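Local structure of chitin oligosaccahride binding protein NagB1 (Paenibacillus sp. FPU-7, 7EHP) at residues N173-V177 with F350-D354; G187-G191 with Q390-N394; Y308-K314 with A325-L331. The protein binds chitin oligosaccharides such as N,N'-diacetylchitobiose and its trisaccharide homologue as a bacterial extracellular solute-binding protein, probably handing them to a membrane importer. One frame throughout, in Å; residues are numbered along the deposited sequence.

Contact 1: residues N173-V177 with F350-D354. With NAG (2-acetamido-2-deoxy-beta-D-glucopyranose), chain C.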
loop_
_atom_site.group_PDB
_atom_site.type_symbol
_atom_site.label_atom_id
_atom_site.label_comp_id
_atom_site.label_asym_id
_atom_site.label_seq_id
_atom_site.Cartn_x
_atom_site.Cartn_y
_atom_site.Cartn_z
ATOM N N ASN A 173 8.444 4.995 5.915
ATOM C CA ASN A 173 7.269 5.225 6.737
ATOM C C ASN A 173 7.618 4.629 8.070
ATOM O O ASN A 173 7.474 5.195 9.147
ATOM C CB ASN A 173 6.006 4.330 6.466
ATOM C CG ASN A 173 4.775 5.048 6.917
ATOM O OD1 ASN A 173 4.816 6.237 6.680
ATOM N ND2 ASN A 173 4.061 4.510 8.039
ATOM N N THR A 174 7.967 3.349 7.873
ATOM C CA THR A 174 8.236 2.412 8.985
ATOM C C THR A 174 9.487 2.797 9.750
ATOM O O THR A 174 9.548 2.610 10.971
ATOM C CB THR A 174 8.411 0.978 8.450
ATOM O OG1 THR A 174 7.186 0.418 7.972
ATOM C CG2 THR A 174 9.034 0.038 9.504
ATOM N N LEU A 175 10.481 3.363 9.062
ATOM C CA LEU A 175 11.679 3.759 9.788
ATOM C C LEU A 175 11.395 4.915 10.739
ATOM O O LEU A 175 11.791 4.854 11.903
ATOM C CB LEU A 175 12.797 4.103 8.808
ATOM C CG LEU A 175 13.670 2.884 8.482
ATOM C CD1 LEU A 175 14.698 3.230 7.399
ATOM C CD2 LEU A 175 14.364 2.404 9.751
ATOM N N TRP A 176 10.700 5.977 10.286
ATOM C CA TRP A 176 10.516 7.070 11.247
ATOM C C TRP A 176 9.452 6.721 12.281
ATOM O O TRP A 176 9.461 7.290 13.375
ATOM C CB TRP A 176 10.158 8.444 10.614
ATOM C CG TRP A 176 8.686 8.676 10.194
ATOM C CD1 TRP A 176 7.660 8.980 11.037
ATOM C CD2 TRP A 176 8.155 8.849 8.860
ATOM N NE1 TRP A 176 6.497 9.193 10.337
ATOM C CE2 TRP A 176 6.771 9.124 8.998
ATOM C CE3 TRP A 176 8.692 8.738 7.566
ATOM C CZ2 TRP A 176 5.921 9.294 7.897
ATOM C CZ3 TRP A 176 7.849 8.901 6.478
ATOM C CH2 TRP A 176 6.475 9.178 6.650
ATOM N N VAL A 177 8.527 5.808 11.963
ATOM C CA VAL A 177 7.587 5.337 12.978
ATOM C C VAL A 177 8.305 4.444 13.988
ATOM O O VAL A 177 8.009 4.483 15.191
ATOM C CB VAL A 177 6.380 4.611 12.340
ATOM C CG1 VAL A 177 5.563 3.843 13.416
ATOM C CG2 VAL A 177 5.479 5.605 11.575
ATOM N N PHE A 350 -0.012 0.206 12.388
ATOM C CA PHE A 350 -0.242 1.598 12.054
ATOM C C PHE A 350 -0.560 1.715 10.571
ATOM O O PHE A 350 -0.079 0.909 9.763
ATOM C CB PHE A 350 0.966 2.486 12.429
ATOM C CG PHE A 350 2.289 2.045 11.853
ATOM C CD1 PHE A 350 3.057 1.069 12.486
ATOM C CD2 PHE A 350 2.814 2.668 10.731
ATOM C CE1 PHE A 350 4.295 0.683 11.978
ATOM C CE2 PHE A 350 4.051 2.287 10.223
ATOM C CZ PHE A 350 4.789 1.292 10.843
ATOM N N PRO A 351 -1.386 2.678 10.185
ATOM C CA PRO A 351 -1.724 2.833 8.768
ATOM C C PRO A 351 -0.597 3.520 8.009
ATOM O O PRO A 351 0.331 4.082 8.589
ATOM C CB PRO A 351 -2.996 3.696 8.792
ATOM C CG PRO A 351 -2.902 4.471 10.062
ATOM C CD PRO A 351 -2.192 3.559 11.048
ATOM N N ALA A 352 -0.678 3.448 6.683
ATOM C CA ALA A 352 0.289 4.168 5.862
ATOM C C ALA A 352 0.142 5.661 6.105
ATOM O O ALA A 352 -0.969 6.165 6.292
ATOM C CB ALA A 352 0.062 3.847 4.382
ATOM N N PHE A 353 1.271 6.380 6.094
ATOM C CA PHE A 353 1.246 7.823 6.351
ATOM C C PHE A 353 0.344 8.584 5.371
ATOM O O PHE A 353 -0.251 9.601 5.740
ATOM C CB PHE A 353 2.678 8.391 6.311
ATOM C CG PHE A 353 3.181 8.698 4.918
ATOM C CD1 PHE A 353 3.696 7.686 4.114
ATOM C CD2 PHE A 353 3.150 9.987 4.428
ATOM C CE1 PHE A 353 4.144 7.958 2.820
ATOM C CE2 PHE A 353 3.596 10.270 3.144
ATOM C CZ PHE A 353 4.091 9.259 2.341
ATOM N N ASP A 354 0.237 8.134 4.119
ATOM C CA ASP A 354 -0.597 8.842 3.147
ATOM C C ASP A 354 -2.092 8.711 3.433
ATOM O O ASP A 354 -2.906 9.376 2.768
ATOM C CB ASP A 354 -0.305 8.327 1.748
ATOM C CG ASP A 354 -0.421 6.825 1.662
ATOM O OD1 ASP A 354 -1.528 6.324 1.351
ATOM O OD2 ASP A 354 0.579 6.151 1.945
HETATM C C1 NAG C . -0.250 1.421 -2.266
HETATM C C2 NAG C . -0.175 2.939 -2.397
HETATM C C3 NAG C . 0.547 3.533 -1.197
HETATM C C4 NAG C . -0.136 3.089 0.087
HETATM C C5 NAG C . -0.229 1.566 0.137
HETATM C C6 NAG C . -0.984 1.050 1.342
HETATM C C7 NAG C . -0.154 4.151 -4.535
HETATM C C8 NAG C . 0.635 4.489 -5.749
HETATM N N2 NAG C . 0.453 3.351 -3.644
HETATM O O3 NAG C . 0.519 4.949 -1.290
HETATM O O4 NAG C . 0.595 3.537 1.221
HETATM O O5 NAG C . -0.902 1.068 -1.027
HETATM O O6 NAG C . -2.267 1.651 1.466
HETATM O O7 NAG C . -1.294 4.590 -4.353
HETATM O O HOH W 1 2.109 6.135 9.446
#
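V177 lays its CG1 methyl over the middle of the F350 ring, 3.6 Å from CG1 to the ring centroid and 8° off the normal, a clear CH-pi contact. The rim of that ring is taken by the helix too: N173 ND2 lies in the ring plane, 3.1 Å from F350 CE2, and T174 OG1 sits near CZ. N173 pushes its amide between two phenylalanines, its CG placed opposite the backbone N (chi1 -155°), which sets OD1 3.1 Å from F353 CB. N173 ND2 donates to a water 2.9 Å away; that water in turn donates to P351 O, 2.8 Å from it, bridging helix and loop. Three residues on from N173, W176 turns the edge of its six-membered ring to the face of F353 in a T-shaped pair, centroids 5.5 Å apart and planes at 70°. Just past F353, the carboxylate of D354 accepts from the sugar: NAG O4 lies 2.7 Å from OD2, while R48 holds OD1 in a salt bridge. A352 also lines the pocket. This is a sugar-binding loop backed by aromatic packing on helix 165-180, at the ligand cleft of a periplasmic-binding-protein fold.

Contact 2: residues G187-G191 with Q390-N394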
loop_
_atom_site.group_PDB
_atom_site.type_symbol
_atom_site.label_atom_id
_atom_site.label_comp_id
_atom_site.label_asym_id
_atom_site.label_seq_id
_atom_site.Cartn_x
_atom_site.Cartn_y
_atom_site.Cartn_z
ATOM N N GLY A 187 0.189 13.393 14.753
ATOM C CA GLY A 187 0.755 14.588 15.363
ATOM C C GLY A 187 1.139 15.645 14.344
ATOM O O GLY A 187 0.911 16.839 14.567
ATOM N N PHE A 188 1.714 15.221 13.208
ATOM C CA PHE A 188 2.079 16.167 12.150
ATOM C C PHE A 188 0.883 17.015 11.731
ATOM O O PHE A 188 0.986 18.239 11.592
ATOM C CB PHE A 188 2.626 15.434 10.915
ATOM C CG PHE A 188 3.914 14.685 11.141
ATOM C CD1 PHE A 188 4.807 15.063 12.127
ATOM C CD2 PHE A 188 4.244 13.604 10.319
ATOM C CE1 PHE A 188 5.999 14.367 12.318
ATOM C CE2 PHE A 188 5.433 12.901 10.500
ATOM C CZ PHE A 188 6.317 13.284 11.508
ATOM N N VAL A 189 -0.258 16.376 11.469
ATOM C CA VAL A 189 -1.383 17.138 10.936
ATOM C C VAL A 189 -2.123 17.913 12.023
ATOM O O VAL A 189 -2.795 18.902 11.710
ATOM C CB VAL A 189 -2.360 16.236 10.159
ATOM C CG1 VAL A 189 -1.638 15.486 9.046
ATOM C CG2 VAL A 189 -3.047 15.273 11.089
ATOM N N ARG A 190 -2.016 17.527 13.290
ATOM C CA ARG A 190 -2.674 18.304 14.328
ATOM C C ARG A 190 -1.752 19.321 14.983
ATOM O O ARG A 190 -2.214 20.115 15.805
ATOM C CB ARG A 190 -3.316 17.384 15.381
ATOM C CG ARG A 190 -2.421 16.500 16.223
ATOM C CD ARG A 190 -3.291 15.728 17.252
ATOM N NE ARG A 190 -3.905 14.486 16.751
ATOM C CZ ARG A 190 -5.092 14.395 16.140
ATOM N NH1 ARG A 190 -5.536 13.206 15.743
ATOM N NH2 ARG A 190 -5.820 15.479 15.873
ATOM N N GLY A 191 -0.475 19.355 14.605
ATOM C CA GLY A 191 0.434 20.372 15.099
ATOM C C GLY A 191 1.115 20.063 16.410
ATOM O O GLY A 191 1.700 20.970 17.013
ATOM N N GLN A 390 4.075 21.060 5.846
ATOM C CA GLN A 390 3.133 20.559 6.842
ATOM C C GLN A 390 2.382 21.701 7.518
ATOM O O GLN A 390 1.165 21.610 7.733
ATOM C CB GLN A 390 3.879 19.721 7.875
ATOM C CG GLN A 390 2.969 18.964 8.824
ATOM C CD GLN A 390 2.097 17.995 8.098
ATOM O OE1 GLN A 390 2.570 16.965 7.631
ATOM N NE2 GLN A 390 0.808 18.307 7.996
ATOM N N GLU A 391 3.086 22.791 7.856
ATOM C CA GLU A 391 2.423 23.947 8.457
ATOM C C GLU A 391 1.406 24.547 7.500
ATOM O O GLU A 391 0.294 24.911 7.909
ATOM C CB GLU A 391 3.429 25.037 8.856
ATOM C CG GLU A 391 4.746 24.621 9.479
ATOM C CD GLU A 391 4.677 24.497 10.978
ATOM O OE1 GLU A 391 5.747 24.391 11.633
ATOM O OE2 GLU A 391 3.540 24.479 11.488
ATOM N N ASP A 392 1.796 24.700 6.225
ATOM C CA ASP A 392 0.903 25.267 5.214
ATOM C C ASP A 392 -0.331 24.396 5.013
ATOM O O ASP A 392 -1.455 24.902 4.928
ATOM C CB ASP A 392 1.639 25.427 3.881
ATOM C CG ASP A 392 2.638 26.564 3.885
ATOM O OD1 ASP A 392 2.912 27.124 4.967
ATOM O OD2 ASP A 392 3.142 26.903 2.792
ATOM N N ALA A 393 -0.132 23.078 4.905
ATOM C CA ALA A 393 -1.249 22.155 4.739
ATOM C C ALA A 393 -2.214 22.246 5.913
ATOM O O ALA A 393 -3.432 22.310 5.721
ATOM C CB ALA A 393 -0.729 20.724 4.573
ATOM N N ASN A 394 -1.680 22.262 7.139
ATOM C CA ASN A 394 -2.521 22.355 8.332
ATOM C C ASN A 394 -3.350 23.630 8.332
ATOM O O ASN A 394 -4.531 23.610 8.712
ATOM C CB ASN A 394 -1.659 22.292 9.592
ATOM C CG ASN A 394 -1.097 20.924 9.828
ATOM O OD1 ASN A 394 -1.415 19.983 9.103
ATOM N ND2 ASN A 394 -0.265 20.794 10.845
#
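N394 swings CG beside its own backbone N (chi1 -71°), while Q390, one turn earlier, sends CG away from its N and then folds back at chi2 (61°); both amides are thereby presented to the last turn of helix 184-190. The N394 amide does the gripping. ND2 gives a nearly straight bond to F188 O, 2.9 Å long with an N-H...O angle of 175°, lying in the plane of both the carbonyl and the amide. Next to it V189 O comes 3.1 Å from N394 OD1, two acceptors side by side, a close approach without a bond. Q390 packs alongside: its CG is 3.5 Å from F188 O, and OE1 lies 3.6 Å from F188 CB. Its NE2 donates to N394 OD1 at 3.0 Å, coming from above that carbonyl's plane. Q358 adds a third amide, accepting from Q390 NE2 and donating to N394 OD1, and W195 NE1 donates to Q390 OE1, so each amide group is fixed in rotation by several partners. G191, just past the helix, leaves helical angles with a positive phi. The contact joins the C-terminal end of helix 184-190 to helix 379-396, with Q358 in the loop before helix 359-373 and V361 on that helix packing against it, and W195, from the chain after helix 184-190, stacking on F188.

Contact 3: residues Y308-K314 with A325-L331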
loop_
_atom_site.group_PDB
_atom_site.type_symbol
_atom_site.label_atom_id
_atom_site.label_comp_id
_atom_site.label_asym_id
_atom_site.label_seq_id
_atom_site.Cartn_x
_atom_site.Cartn_y
_atom_site.Cartn_z
ATOM N N TYR A 308 -17.265 -8.194 -2.952
ATOM C CA TYR A 308 -17.147 -8.312 -1.504
ATOM C C TYR A 308 -17.895 -9.559 -1.040
ATOM O O TYR A 308 -18.885 -9.516 -0.313
ATOM C CB TYR A 308 -17.648 -7.042 -0.837
ATOM C CG TYR A 308 -16.871 -5.839 -1.298
ATOM C CD1 TYR A 308 -15.619 -5.563 -0.764
ATOM C CD2 TYR A 308 -17.384 -4.983 -2.271
ATOM C CE1 TYR A 308 -14.882 -4.474 -1.197
ATOM C CE2 TYR A 308 -16.658 -3.889 -2.711
ATOM C CZ TYR A 308 -15.409 -3.638 -2.162
ATOM O OH TYR A 308 -14.681 -2.551 -2.573
ATOM N N SER A 309 -17.371 -10.693 -1.475
ATOM C CA SER A 309 -17.928 -11.993 -1.168
ATOM C C SER A 309 -16.789 -12.902 -0.749
ATOM O O SER A 309 -15.625 -12.670 -1.090
ATOM C CB SER A 309 -18.646 -12.605 -2.383
ATOM O OG SER A 309 -17.672 -12.989 -3.355
ATOM N N GLU A 310 -17.137 -13.963 -0.030
ATOM C CA GLU A 310 -16.104 -14.895 0.375
ATOM C C GLU A 310 -15.493 -15.592 -0.828
ATOM O O GLU A 310 -14.287 -15.894 -0.819
ATOM C CB GLU A 310 -16.662 -15.870 1.417
ATOM C CG GLU A 310 -15.717 -16.997 1.780
ATOM C CD GLU A 310 -16.001 -17.589 3.147
ATOM O OE1 GLU A 310 -16.733 -16.945 3.937
ATOM O OE2 GLU A 310 -15.483 -18.693 3.422
ATOM N N GLU A 311 -16.283 -15.788 -1.892
ATOM C CA GLU A 311 -15.752 -16.388 -3.115
ATOM C C GLU A 311 -14.618 -15.542 -3.695
ATOM O O GLU A 311 -13.545 -16.056 -4.027
ATOM C CB GLU A 311 -16.862 -16.560 -4.157
ATOM C CG GLU A 311 -16.305 -16.842 -5.556
ATOM C CD GLU A 311 -17.339 -16.763 -6.668
ATOM O OE1 GLU A 311 -18.479 -16.312 -6.418
ATOM O OE2 GLU A 311 -17.002 -17.145 -7.803
ATOM N N MET A 312 -14.837 -14.240 -3.836
ATOM C CA MET A 312 -13.807 -13.462 -4.502
ATOM C C MET A 312 -12.641 -13.170 -3.557
ATOM O O MET A 312 -11.483 -13.169 -3.984
ATOM C CB MET A 312 -14.406 -12.180 -5.068
ATOM C CG MET A 312 -15.323 -12.406 -6.270
ATOM S SD MET A 312 -14.447 -13.144 -7.657
ATOM C CE MET A 312 -15.776 -13.797 -8.687
ATOM N N GLN A 313 -12.933 -12.945 -2.269
ATOM C CA GLN A 313 -11.880 -12.768 -1.272
ATOM C C GLN A 313 -10.955 -13.977 -1.222
ATOM O O GLN A 313 -9.724 -13.830 -1.176
ATOM C CB GLN A 313 -12.502 -12.519 0.101
ATOM C CG GLN A 313 -13.157 -11.169 0.235
ATOM C CD GLN A 313 -12.152 -10.056 0.484
ATOM O OE1 GLN A 313 -11.663 -9.885 1.607
ATOM N NE2 GLN A 313 -11.841 -9.291 -0.558
ATOM N N LYS A 314 -11.526 -15.186 -1.219
ATOM C CA LYS A 314 -10.687 -16.388 -1.225
ATOM C C LYS A 314 -9.919 -16.524 -2.531
ATOM O O LYS A 314 -8.741 -16.913 -2.530
ATOM C CB LYS A 314 -11.535 -17.640 -1.003
ATOM C CG LYS A 314 -11.883 -17.939 0.442
ATOM C CD LYS A 314 -12.805 -19.157 0.521
ATOM C CE LYS A 314 -12.790 -19.787 1.896
ATOM N NZ LYS A 314 -13.978 -20.662 2.082
ATOM N N ALA A 325 -9.816 -8.510 3.226
ATOM C CA ALA A 325 -10.338 -7.431 4.042
ATOM C C ALA A 325 -11.576 -7.838 4.838
ATOM O O ALA A 325 -11.936 -7.124 5.781
ATOM C CB ALA A 325 -10.661 -6.208 3.176
ATOM N N MET A 326 -12.224 -8.958 4.502
ATOM C CA MET A 326 -13.430 -9.401 5.203
ATOM C C MET A 326 -13.164 -10.642 6.055
ATOM O O MET A 326 -12.113 -11.283 5.967
ATOM C CB MET A 326 -14.589 -9.660 4.216
ATOM C CG MET A 326 -14.694 -8.656 3.060
ATOM S SD MET A 326 -15.843 -9.083 1.722
ATOM C CE MET A 326 -17.412 -8.685 2.445
ATOM N N LYS A 327 -14.132 -10.960 6.911
ATOM C CA LYS A 327 -14.055 -12.162 7.736
ATOM C C LYS A 327 -14.344 -13.395 6.885
ATOM O O LYS A 327 -15.349 -13.437 6.171
ATOM C CB LYS A 327 -15.040 -12.082 8.906
ATOM C CG LYS A 327 -14.920 -10.818 9.759
ATOM C CD LYS A 327 -15.136 -11.119 11.251
ATOM C CE LYS A 327 -15.174 -9.852 12.123
ATOM N NZ LYS A 327 -16.447 -9.076 11.988
ATOM N N LEU A 328 -13.464 -14.398 6.963
ATOM C CA LEU A 328 -13.541 -15.602 6.145
ATOM C C LEU A 328 -13.850 -16.836 6.990
ATOM O O LEU A 328 -13.537 -16.889 8.185
ATOM C CB LEU A 328 -12.234 -15.838 5.382
ATOM C CG LEU A 328 -12.122 -15.242 3.978
ATOM C CD1 LEU A 328 -12.365 -13.753 3.995
ATOM C CD2 LEU A 328 -10.755 -15.523 3.420
ATOM N N SER A 329 -14.454 -17.840 6.338
ATOM C CA SER A 329 -14.819 -19.088 7.009
ATOM C C SER A 329 -13.653 -20.067 7.042
ATOM O O SER A 329 -13.404 -20.704 8.074
ATOM C CB SER A 329 -16.020 -19.748 6.314
ATOM O OG SER A 329 -17.234 -19.027 6.494
ATOM N N ASP A 330 -12.924 -20.190 5.930
ATOM C CA ASP A 330 -11.938 -21.250 5.755
ATOM C C ASP A 330 -10.515 -20.705 5.730
ATOM O O ASP A 330 -9.724 -21.019 6.626
ATOM C CB ASP A 330 -12.267 -22.032 4.471
ATOM C CG ASP A 330 -11.551 -23.367 4.385
ATOM O OD1 ASP A 330 -10.416 -23.472 4.884
ATOM O OD2 ASP A 330 -12.144 -24.324 3.837
ATOM N N LEU A 331 -10.160 -19.909 4.714
ATOM C CA LEU A 331 -8.875 -19.206 4.636
ATOM C C LEU A 331 -7.663 -20.139 4.752
ATOM O O LEU A 331 -6.522 -19.678 4.873
ATOM C CB LEU A 331 -8.834 -18.092 5.704
ATOM C CG LEU A 331 -7.639 -17.141 5.917
ATOM C CD1 LEU A 331 -8.085 -15.698 6.099
ATOM C CD2 LEU A 331 -6.811 -17.572 7.125
#
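A325 N and M326 N both donate to Q313 OE1, A325 N weakly at 2.8 Å and M326 N at a better angle at 3.1 Å; the other end of that amide, NE2, donates to T115 O. M326 brings SD to the edge of the Y308 ring, and the bend at chi3 (77°) carries CE to 3.7 Å from Y308 CB. L328 straddles the helix surface, CD1 against Q313 CB and CD2 4.0 Å from K314 CG. At S329 the contact turns polar: its N donates to E310 OE2 at 3.2 Å from above the carboxylate plane, and its OG reaches OE1 weakly. K314 NZ meets the same OE2 on its anti lone pair, 2.8 Å away, in a salt bridge. Were E310 an alanine, S329 N and the K314 ammonium would probably lose their shared acceptor, and the lysine would be freer to turn. D330 brings CB up to K314 NZ, but its OD2 stays 4.5 Å from that nitrogen, beyond a salt bridge. Side-chain oxygens of helix 310-320 thus capture backbone N-H groups of an irregular segment: Q313 holds its buried beginning and E310 its exposed end, where the chain is poorly ordered.

Contacts 1 and 2 are neighbours, centres 16 Å apart; they touch where W176 NE1 comes 3.9 Å from F188 CE2. Their segments alternate along the chain: contact 1 ties helix 165-180 to the loop after strand 348-350, contact 2 the next helix, 184-190, to helix 379-396. Contact 3, with ten residues between its segments, is nested inside both loops, about 27 Å from contact 1 and 38 Å from contact 2, on the opposite side of the chain's centre from the latter. Strands 323-324 and 348-350, leading into contacts 3 and 1, belong to one mixed sheet. D354 reaches the bound sugar and the side chain of A325 is about 8 Å from a bound NAG, so contacts 1 and 3 probably both border the sugar site, while contact 2 packs farther out.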